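Deoxyribodipyrimidine photo-lyase (Oryza sativa Japonica Group, PDB 3UMV) uses light to split cyclobutane pyrimidine dimers in ultraviolet-damaged DNA, with one bound FAD per subunit, and is required for plant survival under UV-B. Local coordinates at residues A[23-27]-A[170-176]; A[137-142]-A[332-338]; A[285-290]-A[426-430]. All blocks are in the same frame, centred on the assembly; numbering follows the deposited sequence.

Contact 1 (A[23-27]-A[170-176]); sequences PSRVR and NVVPVWT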
loop_
_atom_site.group_PDB
_atom_site.type_symbol
_atom_site.label_atom_id
_atom_site.label_comp_id
_atom_site.label_asym_id
_atom_site.label_seq_id
_atom_site.Cartn_x
_atom_site.Cartn_y
_atom_site.Cartn_z
ATOM N N PRO A 23 4.563 10.384 -20.791
ATOM C CA PRO A 23 3.938 11.641 -20.355
ATOM C C PRO A 23 2.611 11.469 -19.605
ATOM O O PRO A 23 2.286 12.314 -18.766
ATOM C CB PRO A 23 3.720 12.414 -21.671
ATOM C CG PRO A 23 3.918 11.416 -22.755
ATOM C CD PRO A 23 4.869 10.390 -22.227
ATOM N N SER A 24 1.858 10.409 -19.887
ATOM C CA SER A 24 0.599 10.203 -19.175
ATOM C C SER A 24 0.851 9.886 -17.703
ATOM O O SER A 24 -0.031 10.082 -16.870
ATOM C CB SER A 24 -0.266 9.132 -19.847
ATOM O OG SER A 24 -0.707 9.574 -21.125
ATOM N N ARG A 25 2.060 9.431 -17.372
ATOM C CA ARG A 25 2.409 9.166 -15.970
ATOM C C ARG A 25 2.754 10.443 -15.196
ATOM O O ARG A 25 2.857 10.408 -13.978
ATOM C CB ARG A 25 3.605 8.211 -15.844
ATOM C CG ARG A 25 3.493 6.882 -16.569
ATOM C CD ARG A 25 4.540 5.929 -16.017
ATOM N NE ARG A 25 4.859 4.827 -16.922
ATOM C CZ ARG A 25 4.299 3.620 -16.842
ATOM N NH1 ARG A 25 4.647 2.645 -17.698
ATOM N NH2 ARG A 25 3.393 3.393 -15.904
ATOM N N VAL A 26 2.935 11.555 -15.911
ATOM C CA VAL A 26 3.423 12.806 -15.330
ATOM C C VAL A 26 2.352 13.894 -15.288
ATOM O O VAL A 26 1.774 14.250 -16.305
ATOM C CB VAL A 26 4.651 13.334 -16.106
ATOM C CG1 VAL A 26 5.134 14.658 -15.523
ATOM C CG2 VAL A 26 5.766 12.296 -16.085
ATOM N N ARG A 27 2.075 14.397 -14.095
ATOM C CA ARG A 27 1.108 15.468 -13.929
ATOM C C ARG A 27 1.881 16.710 -13.511
ATOM O O ARG A 27 2.491 16.735 -12.447
ATOM C CB ARG A 27 0.056 15.073 -12.883
ATOM C CG ARG A 27 -0.888 16.194 -12.489
ATOM C CD ARG A 27 -2.040 15.693 -11.618
ATOM N NE ARG A 27 -1.671 15.584 -10.208
ATOM C CZ ARG A 27 -1.904 16.531 -9.301
ATOM N NH1 ARG A 27 -2.505 17.658 -9.658
ATOM N NH2 ARG A 27 -1.538 16.353 -8.034
ATOM N N ASN A 170 1.378 2.673 -9.876
ATOM C CA ASN A 170 0.448 1.915 -10.687
ATOM C C ASN A 170 1.039 1.656 -12.077
ATOM O O ASN A 170 1.791 2.481 -12.585
ATOM C CB ASN A 170 -0.866 2.678 -10.828
ATOM C CG ASN A 170 -1.606 2.811 -9.509
ATOM O OD1 ASN A 170 -1.913 1.808 -8.863
ATOM N ND2 ASN A 170 -1.855 4.051 -9.077
ATOM N N VAL A 171 0.695 0.518 -12.679
ATOM C CA VAL A 171 1.107 0.223 -14.050
ATOM C C VAL A 171 0.474 1.228 -14.991
ATOM O O VAL A 171 1.153 1.819 -15.833
ATOM C CB VAL A 171 0.704 -1.211 -14.502
ATOM C CG1 VAL A 171 1.174 -1.466 -15.922
ATOM C CG2 VAL A 171 1.299 -2.249 -13.554
ATOM N N VAL A 172 -0.838 1.402 -14.864
ATOM C CA VAL A 172 -1.536 2.397 -15.658
ATOM C C VAL A 172 -1.781 3.595 -14.746
ATOM O O VAL A 172 -2.362 3.450 -13.668
ATOM C CB VAL A 172 -2.883 1.850 -16.193
ATOM C CG1 VAL A 172 -3.573 2.888 -17.077
ATOM C CG2 VAL A 172 -2.679 0.547 -16.986
ATOM N N PRO A 173 -1.330 4.787 -15.154
ATOM C CA PRO A 173 -1.495 5.969 -14.297
ATOM C C PRO A 173 -2.927 6.130 -13.819
ATOM O O PRO A 173 -3.861 5.948 -14.610
ATOM C CB PRO A 173 -1.103 7.117 -15.225
ATOM C CG PRO A 173 -0.135 6.497 -16.181
ATOM C CD PRO A 173 -0.577 5.085 -16.388
ATOM N N VAL A 174 -3.098 6.447 -12.535
ATOM C CA VAL A 174 -4.428 6.507 -11.929
ATOM C C VAL A 174 -5.400 7.458 -12.660
ATOM O O VAL A 174 -6.589 7.149 -12.801
ATOM C CB VAL A 174 -4.341 6.888 -10.434
ATOM C CG1 VAL A 174 -3.751 8.312 -10.270
ATOM C CG2 VAL A 174 -5.721 6.792 -9.792
ATOM N N TRP A 175 -4.906 8.603 -13.128
ATOM C CA TRP A 175 -5.779 9.584 -13.785
ATOM C C TRP A 175 -6.062 9.210 -15.243
ATOM O O TRP A 175 -6.959 9.765 -15.881
ATOM C CB TRP A 175 -5.176 11.000 -13.684
ATOM C CG TRP A 175 -3.698 10.982 -13.782
ATOM C CD1 TRP A 175 -2.952 10.712 -14.900
ATOM C CD2 TRP A 175 -2.764 11.211 -12.723
ATOM N NE1 TRP A 175 -1.611 10.769 -14.601
ATOM C CE2 TRP A 175 -1.468 11.069 -13.271
ATOM C CE3 TRP A 175 -2.894 11.532 -11.370
ATOM C CZ2 TRP A 175 -0.320 11.224 -12.511
ATOM C CZ3 TRP A 175 -1.753 11.699 -10.619
ATOM C CH2 TRP A 175 -0.480 11.552 -11.189
ATOM N N THR A 176 -5.309 8.242 -15.755
ATOM C CA THR A 176 -5.467 7.773 -17.124
ATOM C C THR A 176 -6.299 6.491 -17.191
ATOM O O THR A 176 -7.072 6.291 -18.130
ATOM C CB THR A 176 -4.100 7.505 -17.753
ATOM O OG1 THR A 176 -3.355 8.726 -17.788
ATOM C CG2 THR A 176 -4.248 6.965 -19.164
HETATM O O HOH W 1 2.306 4.914 -13.800
#
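Ser-24 and Trp-175 meet through a hydrogen bond. Trp-175 NE1 donates to Ser-24 O at 2.8 Å, and that oxygen lies almost exactly in the ring plane. The carbonyl points nearly straight at the indole nitrogen (C=O...N angle 168°). Arg-27 crosses the indole at about a right angle, and its CB forms a CH-pi contact 4.2 Å from the centroid of the Trp-175 six-membered ring. Val-174 CG1 covers the opposite face. Arg-27 NH2 is hydrogen-bonded to Gln-165 OE1. This is the more open side, where Ser-24, Thr-176, Arg-27 and the indole are partly exposed.

The Arg-25 end is buried and close-packed. Pro-173 CG rests 3.7 Å from Arg-25 CG. From CG to NE the arginine chain is extended (chi2 -164°, chi3 -159°), which carries Arg-25 NH2 past the proline to Val-171 O at 2.7 Å. That bond is bent. A buried water accepts from Arg-25 NH2 and donates to Asn-170 O. Arg-25 NH1 is hydrogen-bonded to Tyr-199 O. The contact ties the 3-10 turn leading into edge strand 26-28 to the loop and short helix after strand 162-166. Both direct bonds end on main-chain carbonyls, so they hold the course of the backbone without acidic partners.

Contact 2 (A[137-142]-A[332-338]); sequences FSPLRP and YYQPQYD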
loop_
_atom_site.group_PDB
_atom_site.type_symbol
_atom_site.label_atom_id
_atom_site.label_comp_id
_atom_site.label_asym_id
_atom_site.label_seq_id
_atom_site.Cartn_x
_atom_site.Cartn_y
_atom_site.Cartn_z
ATOM N N PHE A 137 2.980 9.479 -6.145
ATOM C CA PHE A 137 1.528 9.562 -5.998
ATOM C C PHE A 137 0.912 8.589 -5.015
ATOM O O PHE A 137 1.201 7.391 -5.042
ATOM C CB PHE A 137 0.811 9.348 -7.342
ATOM C CG PHE A 137 -0.668 9.132 -7.184
ATOM C CD1 PHE A 137 -1.194 7.848 -7.170
ATOM C CD2 PHE A 137 -1.522 10.207 -6.981
ATOM C CE1 PHE A 137 -2.570 7.642 -6.995
ATOM C CE2 PHE A 137 -2.890 10.017 -6.796
ATOM C CZ PHE A 137 -3.412 8.718 -6.797
ATOM N N SER A 138 0.041 9.121 -4.163
ATOM C CA SER A 138 -0.837 8.308 -3.316
ATOM C C SER A 138 -2.181 9.003 -3.214
ATOM O O SER A 138 -2.235 10.224 -3.128
ATOM C CB SER A 138 -0.258 8.163 -1.907
ATOM O OG SER A 138 -1.262 7.663 -1.033
ATOM N N PRO A 139 -3.280 8.231 -3.213
ATOM C CA PRO A 139 -4.600 8.855 -3.096
ATOM C C PRO A 139 -5.026 9.087 -1.646
ATOM O O PRO A 139 -6.104 9.638 -1.398
ATOM C CB PRO A 139 -5.529 7.810 -3.740
ATOM C CG PRO A 139 -4.858 6.495 -3.457
ATOM C CD PRO A 139 -3.367 6.787 -3.516
ATOM N N LEU A 140 -4.222 8.652 -0.686
ATOM C CA LEU A 140 -4.654 8.760 0.710
ATOM C C LEU A 140 -4.698 10.232 1.132
ATOM O O LEU A 140 -3.792 11.008 0.807
ATOM C CB LEU A 140 -3.721 7.981 1.624
ATOM C CG LEU A 140 -3.740 6.468 1.365
ATOM C CD1 LEU A 140 -2.975 5.783 2.478
ATOM C CD2 LEU A 140 -5.190 5.923 1.267
ATOM N N ARG A 141 -5.728 10.622 1.874
ATOM C CA ARG A 141 -5.911 12.034 2.152
ATOM C C ARG A 141 -4.751 12.717 2.902
ATOM O O ARG A 141 -4.425 13.855 2.579
ATOM C CB ARG A 141 -7.291 12.349 2.766
ATOM C CG ARG A 141 -7.428 12.147 4.267
ATOM C CD ARG A 141 -8.854 12.480 4.731
ATOM N NE ARG A 141 -9.870 11.723 3.999
ATOM C CZ ARG A 141 -10.406 10.575 4.422
ATOM N NH1 ARG A 141 -10.039 10.044 5.589
ATOM N NH2 ARG A 141 -11.324 9.960 3.684
ATOM N N PRO A 142 -4.113 12.044 3.887
ATOM C CA PRO A 142 -3.046 12.827 4.533
ATOM C C PRO A 142 -1.858 13.115 3.619
ATOM O O PRO A 142 -1.159 14.126 3.808
ATOM C CB PRO A 142 -2.624 11.969 5.736
ATOM C CG PRO A 142 -3.280 10.652 5.560
ATOM C CD PRO A 142 -4.419 10.788 4.602
ATOM N N TYR A 332 -8.818 7.569 -5.012
ATOM C CA TYR A 332 -8.500 8.800 -5.723
ATOM C C TYR A 332 -9.760 9.607 -6.072
ATOM O O TYR A 332 -9.764 10.827 -5.948
ATOM C CB TYR A 332 -7.683 8.478 -6.982
ATOM C CG TYR A 332 -7.328 9.698 -7.803
ATOM C CD1 TYR A 332 -6.322 10.572 -7.385
ATOM C CD2 TYR A 332 -7.979 9.970 -9.001
ATOM C CE1 TYR A 332 -5.989 11.679 -8.126
ATOM C CE2 TYR A 332 -7.638 11.084 -9.752
ATOM C CZ TYR A 332 -6.642 11.930 -9.302
ATOM O OH TYR A 332 -6.290 13.045 -10.026
ATOM N N TYR A 333 -10.835 8.920 -6.471
ATOM C CA TYR A 333 -12.042 9.595 -6.945
ATOM C C TYR A 333 -13.139 9.730 -5.897
ATOM O O TYR A 333 -14.045 10.551 -6.063
ATOM C CB TYR A 333 -12.628 8.923 -8.199
ATOM C CG TYR A 333 -11.830 9.154 -9.459
ATOM C CD1 TYR A 333 -11.699 10.430 -9.995
ATOM C CD2 TYR A 333 -11.205 8.102 -10.117
ATOM C CE1 TYR A 333 -10.966 10.651 -11.153
ATOM C CE2 TYR A 333 -10.472 8.314 -11.279
ATOM C CZ TYR A 333 -10.359 9.594 -11.786
ATOM O OH TYR A 333 -9.637 9.823 -12.930
ATOM N N GLN A 334 -13.070 8.918 -4.842
ATOM C CA GLN A 334 -14.053 8.954 -3.757
ATOM C C GLN A 334 -13.389 9.483 -2.482
ATOM O O GLN A 334 -12.723 8.727 -1.757
ATOM C CB GLN A 334 -14.649 7.553 -3.547
ATOM C CG GLN A 334 -15.659 7.430 -2.370
ATOM C CD GLN A 334 -16.719 8.534 -2.361
ATOM O OE1 GLN A 334 -16.529 9.582 -1.741
ATOM N NE2 GLN A 334 -17.844 8.295 -3.038
ATOM N N PRO A 335 -13.559 10.785 -2.201
ATOM C CA PRO A 335 -12.932 11.409 -1.026
ATOM C C PRO A 335 -13.324 10.749 0.289
ATOM O O PRO A 335 -12.538 10.783 1.227
ATOM C CB PRO A 335 -13.471 12.846 -1.058
ATOM C CG PRO A 335 -13.778 13.099 -2.468
ATOM C CD PRO A 335 -14.300 11.776 -3.000
ATOM N N GLN A 336 -14.515 10.170 0.351
ATOM C CA GLN A 336 -14.996 9.500 1.552
ATOM C C GLN A 336 -14.814 7.986 1.457
ATOM O O GLN A 336 -15.757 7.199 1.656
ATOM C CB GLN A 336 -16.456 9.880 1.828
ATOM C CG GLN A 336 -16.600 11.333 2.258
ATOM C CD GLN A 336 -18.050 11.785 2.310
ATOM O OE1 GLN A 336 -18.656 11.856 3.379
ATOM N NE2 GLN A 336 -18.614 12.081 1.147
ATOM N N TYR A 337 -13.579 7.584 1.184
ATOM C CA TYR A 337 -13.281 6.190 0.874
ATOM C C TYR A 337 -13.226 5.303 2.110
ATOM O O TYR A 337 -13.141 4.085 1.991
ATOM C CB TYR A 337 -11.969 6.084 0.082
ATOM C CG TYR A 337 -10.788 6.748 0.758
ATOM C CD1 TYR A 337 -10.204 6.184 1.897
ATOM C CD2 TYR A 337 -10.270 7.935 0.269
ATOM C CE1 TYR A 337 -9.127 6.794 2.527
ATOM C CE2 TYR A 337 -9.187 8.557 0.891
ATOM C CZ TYR A 337 -8.630 7.987 2.012
ATOM O OH TYR A 337 -7.562 8.605 2.603
ATOM N N ASP A 338 -13.298 5.910 3.296
ATOM C CA ASP A 338 -13.216 5.164 4.550
ATOM C C ASP A 338 -14.474 5.333 5.398
ATOM O O ASP A 338 -14.415 5.244 6.624
ATOM C CB ASP A 338 -12.000 5.635 5.371
ATOM C CG ASP A 338 -12.040 7.136 5.679
ATOM O OD1 ASP A 338 -11.308 7.574 6.591
ATOM O OD2 ASP A 338 -12.809 7.878 5.026
HETATM O O HOH W 2 -10.511 12.602 1.338
#
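Pro-335 O accepts from Arg-141 NH2 at 2.9 Å and from a water. The NH2 donor lies in the carbonyl plane, and the oxygen lies in the guanidinium plane. The same water takes the hydrogen of Arg-141 NE, so the carbonyl is held both directly and through solvent. Arg-141 also grips Asp-338 end-on in a salt bridge. Arg-141 NH1 reaches Asp-338 OD1 at 3.0 Å and NH2 reaches OD2 at 2.9 Å. Both nitrogens come from above the carboxylate plane, with the two flat groups 41° apart.

Tyr-337 lies under the guanidinium. The planes are only 8° apart, and CZ of Arg-141 sits off-centre, 4.5 Å from the Tyr-337 ring centroid, as a cation-pi pair. Bending the arginine at chi3 (55°) turns its end back over the ring. The phenol has a second task. Tyr-337 OH accepts from the backbone N of Arg-141 at 2.8 Å in a nearly straight bond, at the start of helix 141-157. Three direct bonds near its plane, a water at NE and one ring face therefore fix how the guanidinium is turned.

The other end of the contact is apolar. Phe-137 CZ touches Tyr-332 CD1 at 3.5 Å, with the two rings set obliquely. Pro-139 CB packs on Tyr-332 CB at 3.9 Å. Leu-140 CD2 lies against the Tyr-337 hydroxyl end.

The contact joins the loop after strand 132-135, and the first turn of helix 141-157, to the end of helix 310-333 and the loop that follows it. Tyr-434 of helix 431-442 meets Tyr-337 edge-to-face.

Contact 3 (A[285-290]-A[426-430]); sequences SPYLHF and IDGRD. With FAD (flavin-adenine dinucleotide), chain I.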
loop_
_atom_site.group_PDB
_atom_site.type_symbol
_atom_site.label_atom_id
_atom_site.label_comp_id
_atom_site.label_asym_id
_atom_site.label_seq_id
_atom_site.Cartn_x
_atom_site.Cartn_y
_atom_site.Cartn_z
ATOM N N SER A 285 2.686 -8.138 -0.459
ATOM C CA SER A 285 2.016 -6.908 -0.010
ATOM C C SER A 285 2.844 -6.022 0.932
ATOM O O SER A 285 2.749 -4.801 0.875
ATOM C CB SER A 285 0.648 -7.216 0.595
ATOM O OG SER A 285 0.762 -7.965 1.791
ATOM N N PRO A 286 3.662 -6.614 1.805
ATOM C CA PRO A 286 4.445 -5.698 2.650
ATOM C C PRO A 286 5.348 -4.807 1.796
ATOM O O PRO A 286 5.383 -3.584 1.930
ATOM C CB PRO A 286 5.283 -6.640 3.515
ATOM C CG PRO A 286 4.536 -7.947 3.500
ATOM C CD PRO A 286 3.864 -8.034 2.165
ATOM N N TYR A 287 6.057 -5.444 0.870
ATOM C CA TYR A 287 6.943 -4.751 -0.053
ATOM C C TYR A 287 6.220 -3.777 -0.992
ATOM O O TYR A 287 6.687 -2.669 -1.221
ATOM C CB TYR A 287 7.722 -5.790 -0.850
ATOM C CG TYR A 287 8.520 -6.720 0.041
ATOM C CD1 TYR A 287 8.233 -8.087 0.108
ATOM C CD2 TYR A 287 9.590 -6.242 0.782
ATOM C CE1 TYR A 287 8.977 -8.937 0.931
ATOM C CE2 TYR A 287 10.331 -7.083 1.595
ATOM C CZ TYR A 287 10.036 -8.424 1.655
ATOM O OH TYR A 287 10.796 -9.241 2.463
ATOM N N LEU A 288 5.069 -4.182 -1.511
ATOM C CA LEU A 288 4.306 -3.338 -2.418
ATOM C C LEU A 288 3.758 -2.131 -1.671
ATOM O O LEU A 288 3.757 -1.014 -2.199
ATOM C CB LEU A 288 3.155 -4.142 -3.046
ATOM C CG LEU A 288 3.588 -5.203 -4.067
ATOM C CD1 LEU A 288 2.384 -6.014 -4.511
ATOM C CD2 LEU A 288 4.279 -4.587 -5.260
ATOM N N HIS A 289 3.312 -2.340 -0.430
ATOM C CA HIS A 289 2.801 -1.213 0.333
ATOM C C HIS A 289 3.811 -0.073 0.514
ATOM O O HIS A 289 3.473 1.105 0.354
ATOM C CB HIS A 289 2.305 -1.622 1.714
ATOM C CG HIS A 289 1.916 -0.444 2.534
ATOM N ND1 HIS A 289 2.744 0.109 3.489
ATOM C CD2 HIS A 289 0.836 0.365 2.458
ATOM C CE1 HIS A 289 2.166 1.184 3.997
ATOM N NE2 HIS A 289 1.005 1.356 3.390
ATOM N N PHE A 290 5.040 -0.432 0.864
ATOM C CA PHE A 290 6.079 0.548 1.117
ATOM C C PHE A 290 6.808 0.905 -0.177
ATOM O O PHE A 290 7.707 1.734 -0.176
ATOM C CB PHE A 290 7.056 0.016 2.166
ATOM C CG PHE A 290 6.472 -0.062 3.545
ATOM C CD1 PHE A 290 6.283 1.089 4.290
ATOM C CD2 PHE A 290 6.100 -1.284 4.094
ATOM C CE1 PHE A 290 5.740 1.028 5.566
ATOM C CE2 PHE A 290 5.560 -1.355 5.370
ATOM C CZ PHE A 290 5.386 -0.197 6.113
ATOM N N ILE A 426 0.995 -5.321 8.415
ATOM C CA ILE A 426 2.213 -4.737 7.881
ATOM C C ILE A 426 1.938 -4.011 6.564
ATOM O O ILE A 426 2.653 -3.085 6.206
ATOM C CB ILE A 426 3.315 -5.807 7.721
ATOM C CG1 ILE A 426 4.655 -5.137 7.392
ATOM C CG2 ILE A 426 2.914 -6.873 6.695
ATOM C CD1 ILE A 426 5.063 -4.118 8.411
ATOM N N ASP A 427 0.863 -4.402 5.888
ATOM C CA ASP A 427 0.485 -3.839 4.595
ATOM C C ASP A 427 -0.684 -2.843 4.691
ATOM O O ASP A 427 -1.255 -2.424 3.676
ATOM C CB ASP A 427 0.205 -4.978 3.577
ATOM C CG ASP A 427 -0.911 -5.928 4.026
ATOM O OD1 ASP A 427 -1.733 -5.554 4.886
ATOM O OD2 ASP A 427 -0.973 -7.063 3.507
ATOM N N GLY A 428 -1.004 -2.442 5.923
ATOM C CA GLY A 428 -2.163 -1.612 6.207
ATOM C C GLY A 428 -1.917 -0.132 5.984
ATOM O O GLY A 428 -0.850 0.252 5.506
ATOM N N ARG A 429 -2.902 0.697 6.327
ATOM C CA ARG A 429 -2.838 2.136 6.048
ATOM C C ARG A 429 -2.575 2.321 4.552
ATOM O O ARG A 429 -1.627 2.993 4.140
ATOM C CB ARG A 429 -1.756 2.820 6.912
ATOM C CG ARG A 429 -2.009 2.758 8.432
ATOM C CD ARG A 429 -0.721 3.027 9.238
ATOM N NE ARG A 429 0.403 2.280 8.679
ATOM C CZ ARG A 429 1.467 2.839 8.100
ATOM N NH1 ARG A 429 1.596 4.170 8.046
ATOM N NH2 ARG A 429 2.417 2.065 7.586
ATOM N N ASP A 430 -3.459 1.722 3.754
ATOM C CA ASP A 430 -3.250 1.517 2.331
ATOM C C ASP A 430 -4.601 1.616 1.642
ATOM O O ASP A 430 -5.592 1.145 2.170
ATOM C CB ASP A 430 -2.697 0.094 2.111
ATOM C CG ASP A 430 -2.169 -0.126 0.694
ATOM O OD1 ASP A 430 -2.970 -0.443 -0.215
ATOM O OD2 ASP A 430 -0.946 0.027 0.490
HETATM P PA FAD I . -1.489 -12.296 -3.105
HETATM O O1A FAD I . -2.688 -13.188 -3.215
HETATM O O2A FAD I . -0.181 -12.964 -3.427
HETATM O O5B FAD I . -1.731 -11.019 -4.038
HETATM C C5B FAD I . -0.671 -10.356 -4.691
HETATM C C4B FAD I . -0.930 -8.846 -4.704
HETATM O O4B FAD I . -2.155 -8.522 -5.345
HETATM C C3B FAD I . -1.073 -8.285 -3.303
HETATM O O3B FAD I . 0.181 -8.017 -2.722
HETATM C C2B FAD I . -1.836 -7.021 -3.571
HETATM O O2B FAD I . -0.966 -6.050 -4.120
HETATM C C1B FAD I . -2.775 -7.450 -4.670
HETATM N N9A FAD I . -4.074 -7.870 -4.119
HETATM C C8A FAD I . -4.474 -9.136 -3.783
HETATM N N7A FAD I . -5.747 -9.058 -3.327
HETATM C C5A FAD I . -6.151 -7.757 -3.355
HETATM C C6A FAD I . -7.335 -7.091 -3.016
HETATM N N6A FAD I . -8.431 -7.746 -2.635
HETATM N N1A FAD I . -7.423 -5.726 -3.177
HETATM C C2A FAD I . -6.353 -5.023 -3.680
HETATM N N3A FAD I . -5.187 -5.678 -4.009
HETATM C C4A FAD I . -5.100 -7.018 -3.861
HETATM N N1 FAD I . -4.344 -5.322 1.064
HETATM C C2 FAD I . -3.292 -4.517 1.391
HETATM O O2 FAD I . -2.366 -4.431 0.584
HETATM N N3 FAD I . -3.291 -3.809 2.580
HETATM C C4 FAD I . -4.349 -3.919 3.464
HETATM O O4 FAD I . -4.343 -3.289 4.527
HETATM C C4X FAD I . -5.421 -4.732 3.116
HETATM N N5 FAD I . -6.497 -4.895 3.958
HETATM C C5X FAD I . -7.562 -5.692 3.586
HETATM C C6 FAD I . -8.668 -5.825 4.436
HETATM C C7 FAD I . -9.746 -6.635 4.065
HETATM C C7M FAD I . -10.929 -6.749 4.990
HETATM C C8 FAD I . -9.702 -7.315 2.844
HETATM C C8M FAD I . -10.824 -8.202 2.394
HETATM C C9 FAD I . -8.597 -7.185 2.020
HETATM C C9A FAD I . -7.536 -6.377 2.385
HETATM N N10 FAD I . -6.439 -6.257 1.557
HETATM C C10 FAD I . -5.405 -5.432 1.928
HETATM C "C1'" FAD I . -6.351 -6.990 0.225
HETATM C "C2'" FAD I . -5.681 -8.397 0.313
HETATM O "O2'" FAD I . -6.188 -9.228 1.364
HETATM C "C3'" FAD I . -4.148 -8.353 0.454
HETATM O "O3'" FAD I . -3.618 -7.508 -0.534
HETATM C "C4'" FAD I . -3.486 -9.726 0.318
HETATM O "O4'" FAD I . -3.996 -10.602 1.306
HETATM C "C5'" FAD I . -1.976 -9.542 0.456
HETATM O "O5'" FAD I . -1.246 -10.735 0.614
HETATM P P FAD I . -0.308 -11.243 -0.585
HETATM O O1P FAD I . 0.611 -10.132 -1.057
HETATM O O2P FAD I . 0.443 -12.471 -0.141
HETATM O O3P FAD I . -1.483 -11.623 -1.622
HETATM O O HOH W 3 0.923 2.074 -0.773
#
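Ser-285 and Asp-427 touch each other, and both hold FAD. Asp-427 O accepts from the flavin N3 at 2.7 Å in a fairly straight bond. Ser-285 N donates to the phosphate oxygen O1P at 2.9 Å. Gly-428 CA comes within 3.2 Å of flavin O4.

The next shell fixes these groups. Ser-285 OG donates to Asp-427 OD2 at 2.6 Å, on the anti lone pair of that oxygen. The serine hydroxyl gets there because it stands between its own backbone N and carbonyl carbon (chi1 66°). Arg-396 makes a salt bridge to the same OD2, so that oxygen is held by two partners.

Further out, His-289 supports the backbone of the loop. His-289 NE2 donates to Arg-429 O at 3.2 Å. The oxygen is near the imidazole plane, but the donor stands well above the carbonyl plane. Gly-428 O lies over a face of the ring. An alanine here removes the ring and its NE2 donor, which would probably leave Arg-429 O without its mate and the turn beside the flavin freer to shift. Apolar packing lies behind this. Ile-426 sets CG2 on Pro-286 CG at 3.7 Å and CD1 on Phe-290 CE2 at 4.1 Å.

The contact sets the short helix 285-290 against the loop between helices 410-424 and 431-442. Asp-430 caps the latter through Ser-432 N. Phe-92 and Leu-93 of helix 87-106 pack on Ile-426 and Phe-290.

How the contacts relate
The three contacts run as a chain from the N-terminal edge strand to the flavin. Contact 2 lies between the others, its centre 16 Å from each. Contacts 1 and 3 are 21 Å apart between centres and do not touch. Val-174 and Trp-175 of contact 1 pack on Phe-137 and Tyr-332 of contact 2. Leu-140 of contact 2 reaches Arg-429 of contact 3. Along the sequence, contact 2 crosses both neighbours, while contact 1 closes before contact 3 opens. Helix 310-333 flanks contact 1 and ends in contact 2. Contact 1 lies within the N-terminal alpha/beta part, contact 2 joins it to the helical part, and contact 3 lies in the helical part at the flavin.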